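Local structure of flagellar basal body rod modification protein (Helicobacter pylori 26695, 4ZZF) at residues N63-K66 and G67-F71. The protein is probably required for flagellar hook formation, perhaps as a scaffolding protein, and is represented here by a fragment that includes its Ig-like domain. Residues are numbered along the deposited sequence; the frame is centred on the assembly and turned at random.
Sequences NGQK and GYINF
Gln65 and Ile69 meet where a loop of the FlgD Ig-like domain runs into strand 67-73, a strand that pairs antiparallel with strand 25-31. The loop enters the strand through a bend at Gly67, whose positive phi of 81° favours glycine. Backbone hydrogen bonds from Gly67 to Phe31 and from Ile69 to Leu29 hold this first part of the strand against its neighbour. Tyr68 turns away from the loop: its ring meets Phe30 edge-to-face and its hydroxyl is hydrogen-bonded to Glu112 O. Its carbonyl nevertheless takes part in the contact through a water that donates to Lys66 O at 2.5 Å and to Tyr68 O at 3.0 Å, spanning the bend from the last loop residue to the second strand residue. Ile69, buried and two residues on from Gly67, points back toward the loop. A chi1 of -56° sets its CG1 opposite the carbonyl carbon, which sends the longer branch, ending in CD1, to Gln65, and the two side chains run roughly perpendicular to each other. The aliphatic part of the glutamine supplies the closest approach, Gln65 CB to Ile69 CD1 at 3.6 Å. Behind this side-chain contact the loop backbone is itself held, since Gly64 and Gln65 make backbone hydrogen bonds to Ile35, which ties the approach to the strand to the chain beyond strand 25-31. Extended beyond CG (chi2 -180°), Gln65 brings its amide oxygen beside both branches of the isoleucine, with OE1 3.8 Å from Ile69 CD1 and 3.9 Å from Ile69 CG2.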
ATOM      1  N   ASN A  63     -20.567 -21.953  13.641  1.00 42.52           N
ATOM      2  CA  ASN A  63     -19.586 -22.817  13.004  1.00 40.99           C
ATOM      3  C   ASN A  63     -19.492 -22.511  11.526  1.00 39.07           C
ATOM      4  O   ASN A  63     -20.507 -22.381  10.857  1.00 42.84           O
ATOM      5  CB  ASN A  63     -19.934 -24.297  13.220  1.00 44.41           C
ATOM      6  CG  ASN A  63     -18.923 -25.221  12.585  1.00 42.11           C
ATOM      7  OD1 ASN A  63     -17.802 -25.373  13.082  1.00 42.07           O
ATOM      8  ND2 ASN A  63     -19.296 -25.822  11.466  1.00 40.70           N
ATOM      9  N   GLY A  64     -18.276 -22.333  11.024  1.00 40.50           N
ATOM     10  CA  GLY A  64     -18.090 -22.066   9.608  1.00 39.30           C
ATOM     11  C   GLY A  64     -18.000 -20.609   9.174  1.00 43.55           C
ATOM     12  O   GLY A  64     -17.579 -20.327   8.048  1.00 43.17           O
ATOM     13  N   GLN A  65     -18.361 -19.676  10.053  1.00 39.60           N
ATOM     14  CA  GLN A  65     -18.365 -18.268   9.676  1.00 39.89           C
ATOM     15  C   GLN A  65     -17.063 -17.576  10.042  1.00 42.08           C
ATOM     16  O   GLN A  65     -16.402 -17.966  11.004  1.00 42.64           O
ATOM     17  CB  GLN A  65     -19.540 -17.559  10.334  1.00 38.89           C
ATOM     18  CG  GLN A  65     -20.872 -18.211  10.010  1.00 39.49           C
ATOM     19  CD  GLN A  65     -22.037 -17.506  10.654  1.00 46.53           C
ATOM     20  OE1 GLN A  65     -22.046 -16.275  10.792  1.00 49.00           O
ATOM     21  NE2 GLN A  65     -23.026 -18.279  11.066  1.00 41.60           N
ATOM     22  N   LYS A  66     -16.701 -16.551   9.272  1.00 41.55           N
ATOM     23  CA  LYS A  66     -15.503 -15.749   9.534  1.00 40.51           C
ATOM     24  C   LYS A  66     -15.742 -14.274   9.196  1.00 43.85           C
ATOM     25  O   LYS A  66     -16.769 -13.926   8.616  1.00 43.17           O
ATOM     26  CB  LYS A  66     -14.306 -16.268   8.733  1.00 40.78           C
ATOM     27  CG  LYS A  66     -14.382 -15.986   7.241  1.00 45.22           C
ATOM     28  CD  LYS A  66     -13.145 -16.540   6.506  1.00 48.92           C
ATOM     29  CE  LYS A  66     -11.902 -15.725   6.845  1.00 55.85           C
ATOM     30  NZ  LYS A  66     -10.625 -16.310   6.336  1.00 65.95           N
ATOM     31  N   GLY A  67     -14.789 -13.412   9.544  1.00 41.15           N
ATOM     32  CA  GLY A  67     -14.944 -11.988   9.296  1.00 42.65           C
ATOM     33  C   GLY A  67     -15.807 -11.354  10.372  1.00 40.24           C
ATOM     34  O   GLY A  67     -15.830 -11.828  11.508  1.00 39.46           O
ATOM     35  N   TYR A  68     -16.502 -10.276  10.017  1.00 40.76           N
ATOM     36  CA  TYR A  68     -17.387  -9.584  10.947  1.00 40.36           C
ATOM     37  C   TYR A  68     -18.714 -10.319  11.078  1.00 41.21           C
ATOM     38  O   TYR A  68     -19.376 -10.598  10.087  1.00 42.72           O
ATOM     39  CB  TYR A  68     -17.638  -8.146  10.493  1.00 36.60           C
ATOM     40  CG  TYR A  68     -16.448  -7.217  10.678  1.00 39.90           C
ATOM     41  CD1 TYR A  68     -16.089  -6.757  11.940  1.00 38.18           C
ATOM     42  CD2 TYR A  68     -15.705  -6.787   9.591  1.00 37.77           C
ATOM     43  CE1 TYR A  68     -15.014  -5.903  12.112  1.00 40.33           C
ATOM     44  CE2 TYR A  68     -14.639  -5.937   9.747  1.00 38.39           C
ATOM     45  CZ  TYR A  68     -14.291  -5.501  11.003  1.00 40.47           C
ATOM     46  OH  TYR A  68     -13.216  -4.670  11.140  1.00 35.49           O
ATOM     47  N   ILE A  69     -19.100 -10.623  12.309  1.00 41.72           N
ATOM     48  CA  ILE A  69     -20.399 -11.233  12.573  1.00 43.31           C
ATOM     49  C   ILE A  69     -21.172 -10.338  13.546  1.00 44.26           C
ATOM     50  O   ILE A  69     -20.598  -9.840  14.517  1.00 42.91           O
ATOM     51  CB  ILE A  69     -20.246 -12.661  13.145  1.00 40.17           C
ATOM     52  CG1 ILE A  69     -19.403 -13.520  12.202  1.00 44.68           C
ATOM     53  CG2 ILE A  69     -21.611 -13.329  13.352  1.00 42.72           C
ATOM     54  CD1 ILE A  69     -19.052 -14.893  12.768  1.00 39.57           C
ATOM     55  N   ASN A  70     -22.460 -10.115  13.286  1.00 43.58           N
ATOM     56  CA  ASN A  70     -23.264  -9.264  14.168  1.00 43.18           C
ATOM     57  C   ASN A  70     -24.019 -10.067  15.210  1.00 41.17           C
ATOM     58  O   ASN A  70     -24.581 -11.115  14.923  1.00 41.23           O
ATOM     59  CB  ASN A  70     -24.246  -8.418  13.365  1.00 41.64           C
ATOM     60  CG  ASN A  70     -23.558  -7.617  12.296  1.00 46.96           C
ATOM     61  OD1 ASN A  70     -22.700  -6.784  12.585  1.00 51.89           O
ATOM     62  ND2 ASN A  70     -23.912  -7.872  11.051  1.00 49.47           N
ATOM     63  N   PHE A  71     -24.007  -9.567  16.433  1.00 43.85           N
ATOM     64  CA  PHE A  71     -24.652 -10.245  17.538  1.00 44.10           C
ATOM     65  C   PHE A  71     -25.583  -9.289  18.259  1.00 50.48           C
ATOM     66  O   PHE A  71     -25.524  -8.076  18.043  1.00 50.69           O
ATOM     67  CB  PHE A  71     -23.619 -10.794  18.518  1.00 43.45           C
ATOM     68  CG  PHE A  71     -22.628 -11.752  17.901  1.00 41.74           C
ATOM     69  CD1 PHE A  71     -22.903 -13.108  17.841  1.00 39.58           C
ATOM     70  CD2 PHE A  71     -21.417 -11.290  17.402  1.00 42.51           C
ATOM     71  CE1 PHE A  71     -21.985 -13.988  17.296  1.00 41.98           C
ATOM     72  CE2 PHE A  71     -20.496 -12.160  16.850  1.00 42.41           C
ATOM     73  CZ  PHE A  71     -20.781 -13.512  16.794  1.00 40.64           C
TER
HETATM   74  O   HOH W   1     -19.075 -12.935   8.238  1.00 52.12           O